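Local coordinates for protein A49R (Vaccinia virus, PDB 4D5T) that inhibits host NF-kappa-B activation by interacting with BTRC, which diminishes ubiquitination of the inhibitor NFKBIA and keeps p65/RELA in the cytoplasm, at residues T56-I61 with L105-N110; I27-L32 with D128-Q133. All blocks are in the same frame, centred on the assembly; numbering follows the deposited sequence. Where two conformers were deposited one is given.

Interaction 1 of 2, residues T56-I61 with L105-N110; sequences TVYTII and LKYIMN
Y58 of helix 49-61 meets K106, Y107 and N110 at the C-terminal end of helix 95-109 in a polar-aromatic contact whose centre lies about 7 Å from the centre of the chain. The two short helical segments stand 13.0 Å apart at closest approach and cross at -74°, too far apart for their backbones to meet, so long side chains span the gap. Y58 is the central one: with CG anti to the backbone N (chi1 -174°), its ring reaches out toward helix 95-109. K106 crosses it at about a right angle on an extended chain, with CE over one face and NZ 4.3 Å from the centroid of the Y58 ring, almost on the ring normal, a cation-pi contact. The same ammonium group also has a cation-pi partner in F39. On the other face of Y58, water 1 lies 3.9 Å above the plane. That water donates to Y58 O and also bonds to Y107 OH, linking a helix carbonyl to the neighbouring tyrosine. A49 has a Bcl-2 fold, an all-helical bundle, and here two of its helices are tied together by side chains instead of close backbone packing. The Y107 side chain runs past that of Y58 in the opposite direction, the rings meeting obliquely with planes 42° apart, and Y107 CE1 comes within 3.4 Å of Y58 CE2. Beyond it, Y107 OH lies 3.8 Å from I61 CG2, one turn further along helix 49-61. At the hydroxyl end, N110 ND2 gives a somewhat bent hydrogen bond of 3.2 Å to Y58 OH; the oxygen lies near the amide plane, which is almost perpendicular to the ring. The same hydroxyl bonds to E64 OE1, at the start of helix 64-72.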
ATOM      1  N   THR A  56      -5.425  -0.412  -6.864  1.00 25.71           N
ATOM      2  CA  THR A  56      -5.763  -1.617  -7.651  1.00 25.52           C
ATOM      3  C   THR A  56      -5.518  -2.900  -6.870  1.00 24.15           C
ATOM      4  O   THR A  56      -6.391  -3.760  -6.804  1.00 22.61           O
ATOM      5  CB  THR A  56      -5.076  -1.583  -8.995  1.00 25.86           C
ATOM      6  OG1 THR A  56      -5.578  -0.463  -9.709  1.00 29.49           O
ATOM      7  CG2 THR A  56      -5.373  -2.844  -9.799  1.00 27.54           C
ATOM      8  N   VAL A  57      -4.360  -3.023  -6.190  1.00 24.22           N
ATOM      9  CA  VAL A  57      -4.080  -4.211  -5.455  1.00 24.23           C
ATOM     10  C   VAL A  57      -5.033  -4.356  -4.289  1.00 24.07           C
ATOM     11  O   VAL A  57      -5.594  -5.466  -4.019  1.00 24.05           O
ATOM     12  CB  VAL A  57      -2.595  -4.197  -4.927  1.00 24.28           C
ATOM     13  CG1 VAL A  57      -2.301  -5.359  -3.966  1.00 25.62           C
ATOM     14  CG2 VAL A  57      -1.636  -4.260  -6.081  1.00 25.31           C
ATOM     15  N   TYR A  58      -5.263  -3.260  -3.571  1.00 22.50           N
ATOM     16  CA  TYR A  58      -6.223  -3.273  -2.448  1.00 24.05           C
ATOM     17  C   TYR A  58      -7.598  -3.810  -2.920  1.00 24.79           C
ATOM     18  O   TYR A  58      -8.247  -4.626  -2.262  1.00 26.73           O
ATOM     19  CB  TYR A  58      -6.343  -1.857  -1.900  1.00 25.43           C
ATOM     20  CG  TYR A  58      -7.153  -1.698  -0.674  1.00 25.73           C
ATOM     21  CD1 TYR A  58      -8.515  -1.514  -0.754  1.00 28.53           C
ATOM     22  CD2 TYR A  58      -6.560  -1.710   0.582  1.00 27.89           C
ATOM     23  CE1 TYR A  58      -9.272  -1.320   0.388  1.00 30.60           C
ATOM     24  CE2 TYR A  58      -7.313  -1.536   1.741  1.00 27.47           C
ATOM     25  CZ  TYR A  58      -8.656  -1.369   1.626  1.00 29.33           C
ATOM     26  OH  TYR A  58      -9.400  -1.173   2.737  1.00 30.86           O
ATOM     27  N   THR A  59      -8.029  -3.333  -4.073  1.00 26.80           N
ATOM     28  CA  THR A  59      -9.343  -3.682  -4.656  1.00 27.44           C
ATOM     29  C   THR A  59      -9.359  -5.161  -5.061  1.00 28.47           C
ATOM     30  O   THR A  59     -10.339  -5.852  -4.824  1.00 30.41           O
ATOM     31  CB  THR A  59      -9.643  -2.815  -5.875  1.00 28.18           C
ATOM     32  OG1 THR A  59      -9.778  -1.478  -5.436  1.00 29.62           O
ATOM     33  CG2 THR A  59     -10.954  -3.242  -6.534  1.00 31.02           C
ATOM     34  N   ILE A  60      -8.294  -5.620  -5.709  1.00 30.43           N
ATOM     35  CA  ILE A  60      -8.167  -7.040  -6.070  1.00 32.36           C
ATOM     36  C   ILE A  60      -8.224  -8.004  -4.877  1.00 33.34           C
ATOM     37  O   ILE A  60      -8.942  -9.012  -4.910  1.00 31.83           O
ATOM     38  CB  ILE A  60      -6.881  -7.252  -6.851  1.00 33.25           C
ATOM     39  CG1 ILE A  60      -7.063  -6.594  -8.212  1.00 33.99           C
ATOM     40  CG2 ILE A  60      -6.524  -8.726  -6.977  1.00 34.75           C
ATOM     41  CD1 ILE A  60      -5.778  -6.491  -8.961  1.00 34.35           C
ATOM     42  N   ILE A  61      -7.525  -7.669  -3.816  1.00 31.82           N
ATOM     43  CA  ILE A  61      -7.503  -8.472  -2.614  1.00 32.25           C
ATOM     44  C   ILE A  61      -8.855  -8.570  -1.991  1.00 32.62           C
ATOM     45  O   ILE A  61      -9.268  -9.654  -1.595  1.00 32.36           O
ATOM     46  CB  ILE A  61      -6.436  -7.958  -1.627  1.00 32.10           C
ATOM     47  CG1 ILE A  61      -5.061  -8.252  -2.195  1.00 32.84           C
ATOM     48  CG2 ILE A  61      -6.616  -8.586  -0.258  1.00 33.03           C
ATOM     49  CD1 ILE A  61      -3.906  -7.618  -1.415  1.00 33.72           C
ATOM     50  N   LEU A 105      -1.537  -1.207   7.084  1.00 22.03           N
ATOM     51  CA  LEU A 105      -1.655   0.058   7.789  1.00 22.99           C
ATOM     52  C   LEU A 105      -2.983   0.743   7.399  1.00 24.29           C
ATOM     53  O   LEU A 105      -3.643   1.384   8.237  1.00 26.75           O
ATOM     54  CB  LEU A 105      -0.436   0.985   7.554  1.00 22.41           C
ATOM     55  CG  LEU A 105       0.849   0.401   8.197  1.00 23.68           C
ATOM     56  CD1 LEU A 105       2.051   1.223   7.805  1.00 24.37           C
ATOM     57  CD2 LEU A 105       0.836   0.272   9.672  1.00 24.23           C
ATOM     58  N   LYS A 106      -3.369   0.686   6.131  1.00 24.79           N
ATOM     59  CA  LYS A 106      -4.650   1.228   5.680  1.00 26.04           C
ATOM     60  C   LYS A 106      -5.806   0.517   6.379  1.00 25.92           C
ATOM     61  O   LYS A 106      -6.716   1.182   6.897  1.00 27.78           O
ATOM     62  CB  LYS A 106      -4.785   1.148   4.140  1.00 25.30           C
ATOM     63  CG  LYS A 106      -6.125   1.667   3.663  1.00 28.31           C
ATOM     64  CD  LYS A 106      -6.195   1.856   2.168  1.00 30.01           C
ATOM     65  CE  LYS A 106      -7.641   2.281   1.846  1.00 36.18           C
ATOM     66  NZ  LYS A 106      -7.815   2.823   0.512  1.00 40.12           N
ATOM     67  N   TYR A 107      -5.738  -0.805   6.524  1.00 26.94           N
ATOM     68  CA  TYR A 107      -6.810  -1.485   7.280  1.00 28.94           C
ATOM     69  C   TYR A 107      -6.896  -0.979   8.712  1.00 30.78           C
ATOM     70  O   TYR A 107      -7.991  -0.830   9.307  1.00 35.16           O
ATOM     71  CB  TYR A 107      -6.632  -2.996   7.314  1.00 29.19           C
ATOM     72  CG  TYR A 107      -6.644  -3.730   6.023  1.00 30.27           C
ATOM     73  CD1 TYR A 107      -7.585  -3.455   5.009  1.00 30.60           C
ATOM     74  CD2 TYR A 107      -5.786  -4.808   5.836  1.00 32.83           C
ATOM     75  CE1 TYR A 107      -7.588  -4.162   3.809  1.00 31.25           C
ATOM     76  CE2 TYR A 107      -5.786  -5.507   4.633  1.00 34.17           C
ATOM     77  CZ  TYR A 107      -6.714  -5.197   3.650  1.00 31.72           C
ATOM     78  OH  TYR A 107      -6.729  -5.970   2.529  1.00 37.01           O
ATOM     79  N   ILE A 108      -5.734  -0.796   9.339  1.00 32.54           N
ATOM     80  CA  ILE A 108      -5.663  -0.397  10.738  1.00 31.23           C
ATOM     81  C   ILE A 108      -6.189   1.026  10.897  1.00 30.29           C
ATOM     82  O   ILE A 108      -6.988   1.298  11.820  1.00 30.38           O
ATOM     83  CB  ILE A 108      -4.245  -0.493  11.308  1.00 30.57           C
ATOM     84  CG1 ILE A 108      -3.795  -1.953  11.366  1.00 32.60           C
ATOM     85  CG2 ILE A 108      -4.183   0.141  12.709  1.00 31.41           C
ATOM     86  CD1 ILE A 108      -2.368  -2.066  11.805  1.00 31.83           C
ATOM     87  N   MET A 109      -5.854   1.898   9.949  1.00 29.10           N
ATOM     88  CA  MET A 109      -6.399   3.280   9.937  1.00 29.95           C
ATOM     89  C   MET A 109      -7.879   3.364   9.557  1.00 29.92           C
ATOM     90  O   MET A 109      -8.534   4.379   9.818  1.00 29.46           O
ATOM     91  CB  MET A 109      -5.588   4.191   9.018  1.00 30.11           C
ATOM     92  CG  MET A 109      -4.141   4.448   9.453  1.00 31.17           C
ATOM     93  SD  MET A 109      -3.886   5.190  11.051  1.00 30.43           S
ATOM     94  CE  MET A 109      -3.815   3.808  12.121  1.00 28.15           C
ATOM     95  N   ASN A 110      -8.443   2.298   8.998  1.00 31.94           N
ATOM     96  CA  ASN A 110      -9.936   2.185   8.791  1.00 35.15           C
ATOM     97  C   ASN A 110     -10.702   2.025  10.122  1.00 33.99           C
ATOM     98  O   ASN A 110     -11.904   2.109  10.127  1.00 37.87           O
ATOM     99  CB  ASN A 110     -10.325   0.994   7.851  1.00 36.15           C
ATOM    100  CG  ASN A 110      -9.859   1.160   6.383  1.00 36.98           C
ATOM    101  OD1 ASN A 110      -9.625   2.263   5.891  1.00 38.16           O
ATOM    102  ND2 ASN A 110      -9.736   0.015   5.667  1.00 38.98           N
TER
HETATM  103  O   HOH W   1      -8.594  -5.398   0.313  1.00 33.29           O

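Interaction 2 of 2, residues I27-L32 with D128-Q133; sequences IDNDIL and DIDIKQ. With SO4 (sulfate ion), chain I.
K132 NZ donates two hydrogen bonds, one of 2.6 Å to I27 O and one of 2.6 Å to sulfate O3. It meets I27 O tilted 30° from the carbonyl plane. The sulfate ion was probably acquired from the crystallisation liquor. A bend at chi3 (74°) turns the end of the lysine toward both acceptors, while K132 CG rests 3.7 Å from L32 CD2. The sulfate also takes a nearly straight bond from N29 N to its O1, 3.0 Å long. The first turn of a helix lies here, where its dipole would probably favour an anion. D28 occupies the N-cap position of that helix. N29 makes the second direct hydrogen bond across the contact. Its side chain runs past K132 in the opposite direction, and N29 ND2 donates to I129 O over 3.2 Å, in the carbonyl plane and close to its own amide plane. I129 O also accepts from N33 ND2, one helical turn after N29. The other amide atom, N29 OD1, takes a 2.6 Å bond from water 2, which in turn accepts from I131 N. The N-terminus of helix 29-40 is thus joined to the linker after helix 112-126 and to the first residue of helix 132-150, while I27 packs on P49 and L32 on F50, both of helix 49-61.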
ATOM      1  N   ILE A  27       8.886  11.385  -9.702  1.00 31.37           N
ATOM      2  CA  ILE A  27       8.274  11.699  -8.439  1.00 36.46           C
ATOM      3  C   ILE A  27       9.304  11.855  -7.305  1.00 32.75           C
ATOM      4  O   ILE A  27      10.050  10.936  -6.964  1.00 37.23           O
ATOM      5  CB  ILE A  27       7.343  10.594  -8.029  1.00 38.75           C
ATOM      6  CG1 ILE A  27       6.420  10.245  -9.197  1.00 45.52           C
ATOM      7  CG2 ILE A  27       6.561  11.021  -6.809  1.00 40.26           C
ATOM      8  CD1 ILE A  27       5.675   8.935  -9.026  1.00 45.25           C
ATOM      9  N   ASP A  28       9.364  13.055  -6.757  0.61 32.49           N
ATOM     10  CA  ASP A  28      10.255  13.371  -5.649  0.61 33.04           C
ATOM     11  C   ASP A  28       9.935  12.415  -4.473  0.61 30.24           C
ATOM     12  O   ASP A  28       8.782  12.127  -4.200  0.61 29.49           O
ATOM     13  CB  ASP A  28      10.110  14.868  -5.247  0.61 36.88           C
ATOM     14  CG  ASP A  28      11.089  15.282  -4.086  0.61 40.36           C
ATOM     15  OD1 ASP A  28      12.233  15.675  -4.410  0.61 43.84           O
ATOM     16  OD2 ASP A  28      10.794  15.221  -2.869  0.61 40.63           O
ATOM     17  N   ASN A  29      10.961  11.945  -3.779  1.00 28.20           N
ATOM     18  CA  ASN A  29      10.783  11.029  -2.662  1.00 26.51           C
ATOM     19  C   ASN A  29       9.899  11.562  -1.575  1.00 25.59           C
ATOM     20  O   ASN A  29       9.116  10.803  -1.015  1.00 24.63           O
ATOM     21  CB  ASN A  29      12.151  10.616  -2.080  1.00 27.34           C
ATOM     22  CG  ASN A  29      12.063   9.363  -1.247  1.00 29.15           C
ATOM     23  OD1 ASN A  29      11.610   8.322  -1.726  1.00 29.48           O
ATOM     24  ND2 ASN A  29      12.416   9.486   0.006  1.00 30.04           N
ATOM     25  N   ASP A  30       9.999  12.853  -1.258  0.54 27.04           N
ATOM     26  CA  ASP A  30       9.194  13.394  -0.170  0.54 29.17           C
ATOM     27  C   ASP A  30       7.737  13.394  -0.606  0.54 27.61           C
ATOM     28  O   ASP A  30       6.843  13.175   0.218  0.54 27.25           O
ATOM     29  CB  ASP A  30       9.666  14.781   0.298  0.54 31.12           C
ATOM     30  CG  ASP A  30      11.007  14.743   1.038  0.54 33.59           C
ATOM     31  OD1 ASP A  30      11.346  13.725   1.709  0.54 30.93           O
ATOM     32  OD2 ASP A  30      11.725  15.774   0.969  0.54 37.03           O
ATOM     33  N   ILE A  31       7.489  13.640  -1.899  1.00 27.10           N
ATOM     34  CA  ILE A  31       6.109  13.649  -2.410  1.00 26.40           C
ATOM     35  C   ILE A  31       5.577  12.208  -2.433  1.00 26.70           C
ATOM     36  O   ILE A  31       4.439  11.959  -2.043  1.00 24.58           O
ATOM     37  CB  ILE A  31       6.068  14.328  -3.798  1.00 29.80           C
ATOM     38  CG1 ILE A  31       6.489  15.841  -3.580  1.00 32.83           C
ATOM     39  CG2 ILE A  31       4.717  14.046  -4.490  1.00 29.86           C
ATOM     40  CD1 ILE A  31       6.305  16.795  -4.723  1.00 40.06           C
ATOM     41  N   LEU A  32       6.407  11.247  -2.842  1.00 23.52           N
ATOM     42  CA  LEU A  32       5.994   9.851  -2.833  1.00 23.35           C
ATOM     43  C   LEU A  32       5.555   9.412  -1.445  1.00 22.65           C
ATOM     44  O   LEU A  32       4.469   8.836  -1.264  1.00 21.44           O
ATOM     45  CB  LEU A  32       7.127   8.954  -3.360  1.00 22.93           C
ATOM     46  CG  LEU A  32       6.904   7.452  -3.250  1.00 22.52           C
ATOM     47  CD1 LEU A  32       5.760   6.993  -4.118  1.00 22.64           C
ATOM     48  CD2 LEU A  32       8.187   6.741  -3.643  1.00 22.94           C
ATOM     49  N   ASP A 128      10.360   9.316   6.673  1.00 29.58           N
ATOM     50  CA  ASP A 128      11.767   9.023   6.631  1.00 29.95           C
ATOM     51  C   ASP A 128      12.170   7.820   5.746  1.00 26.58           C
ATOM     52  O   ASP A 128      13.355   7.460   5.680  1.00 27.01           O
ATOM     53  CB  ASP A 128      12.290   8.847   8.070  1.00 30.87           C
ATOM     54  CG  ASP A 128      12.430  10.165   8.799  1.00 36.71           C
ATOM     55  OD1 ASP A 128      12.375  11.262   8.175  1.00 36.99           O
ATOM     56  OD2 ASP A 128      12.582  10.109  10.035  1.00 43.44           O
ATOM     57  N   ILE A 129      11.218   7.179   5.086  1.00 24.41           N
ATOM     58  CA  ILE A 129      11.539   5.987   4.253  1.00 21.57           C
ATOM     59  C   ILE A 129      12.087   6.372   2.896  1.00 20.76           C
ATOM     60  O   ILE A 129      12.019   7.531   2.448  1.00 22.84           O
ATOM     61  CB  ILE A 129      10.346   4.998   4.141  1.00 21.37           C
ATOM     62  CG1 ILE A 129       9.237   5.501   3.163  1.00 22.66           C
ATOM     63  CG2 ILE A 129       9.827   4.612   5.523  1.00 22.15           C
ATOM     64  CD1 ILE A 129       8.118   4.502   2.911  1.00 21.69           C
ATOM     65  N   ASP A 130      12.681   5.396   2.245  1.00 22.57           N
ATOM     66  CA  ASP A 130      13.273   5.597   0.925  1.00 24.34           C
ATOM     67  C   ASP A 130      13.171   4.313   0.125  1.00 24.16           C
ATOM     68  O   ASP A 130      14.071   3.496   0.079  1.00 24.33           O
ATOM     69  CB  ASP A 130      14.704   6.027   1.091  1.00 32.30           C
ATOM     70  CG  ASP A 130      15.415   6.212  -0.241  1.00 34.83           C
ATOM     71  OD1 ASP A 130      14.705   6.288  -1.336  1.00 46.16           O
ATOM     72  OD2 ASP A 130      16.682   6.250  -0.069  1.00 48.41           O
ATOM     73  N   ILE A 131      12.076   4.138  -0.545  1.00 24.43           N
ATOM     74  CA  ILE A 131      11.757   2.872  -1.209  1.00 23.48           C
ATOM     75  C   ILE A 131      11.779   2.902  -2.735  1.00 22.44           C
ATOM     76  O   ILE A 131      11.285   1.966  -3.390  1.00 22.39           O
ATOM     77  CB  ILE A 131      10.409   2.268  -0.695  1.00 23.31           C
ATOM     78  CG1 ILE A 131       9.159   3.148  -0.992  1.00 22.37           C
ATOM     79  CG2 ILE A 131      10.488   1.965   0.802  1.00 23.39           C
ATOM     80  CD1 ILE A 131       7.828   2.437  -0.739  1.00 21.85           C
ATOM     81  N   LYS A 132      12.158   4.006  -3.344  1.00 22.21           N
ATOM     82  CA  LYS A 132      12.117   4.103  -4.796  1.00 23.02           C
ATOM     83  C   LYS A 132      12.920   2.925  -5.490  1.00 22.98           C
ATOM     84  O   LYS A 132      12.450   2.383  -6.477  1.00 23.74           O
ATOM     85  CB  LYS A 132      12.602   5.498  -5.302  1.00 26.60           C
ATOM     86  CG  LYS A 132      11.552   6.601  -5.115  1.00 28.63           C
ATOM     87  CD  LYS A 132      12.023   8.037  -5.441  1.00 31.13           C
ATOM     88  CE  LYS A 132      12.168   8.298  -6.899  1.00 30.79           C
ATOM     89  NZ  LYS A 132      12.375   9.764  -7.088  1.00 28.94           N
ATOM     90  N   GLN A 133      14.101   2.554  -4.991  1.00 22.31           N
ATOM     91  CA  GLN A 133      14.868   1.477  -5.626  1.00 22.34           C
ATOM     92  C   GLN A 133      14.211   0.126  -5.494  1.00 22.99           C
ATOM     93  O   GLN A 133      14.202  -0.656  -6.432  1.00 21.85           O
ATOM     94  CB  GLN A 133      16.271   1.412  -5.074  1.00 23.49           C
ATOM     95  CG  GLN A 133      17.037   0.191  -5.555  1.00 24.08           C
ATOM     96  CD  GLN A 133      17.314   0.175  -7.047  1.00 26.37           C
ATOM     97  OE1 GLN A 133      17.216   1.192  -7.740  1.00 27.64           O
ATOM     98  NE2 GLN A 133      17.651  -1.018  -7.554  1.00 25.98           N
TER
HETATM   99  S   SO4 I1000      14.632  11.742  -4.856  0.80 42.09           S
HETATM  100  O1  SO4 I1000      13.669  12.837  -4.551  0.80 34.43           O
HETATM  101  O2  SO4 I1000      15.536  12.039  -5.976  0.80 40.16           O
HETATM  102  O3  SO4 I1000      13.855  10.558  -5.116  0.80 36.60           O
HETATM  103  O4  SO4 I1000      15.465  11.509  -3.662  0.80 39.65           O
HETATM  104  O   HOH W   2      10.313   6.400  -0.457  1.00 22.11           O

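Both contacts belong to the one helical Bcl-2 bundle, their centres 20 Å apart and their nearest atoms about 8 Å apart without touching. Along the chain interaction 1 is nested within the loop that interaction 2 closes: 27-32 comes first, then 56-61, 105-110 and finally 128-133. Interaction 1 lies nearer the centre, bridging helices 49-61 and 95-109, whereas interaction 2 is further out, where helices 29-40 and 132-150 begin. F39 of helix 29-40 and C42 in the loop after it touch K106, while I27 and L32 of interaction 2 touch helix 49-61. Interaction 2 brings early and late parts of the chain together, and interaction 1 joins two helices in between.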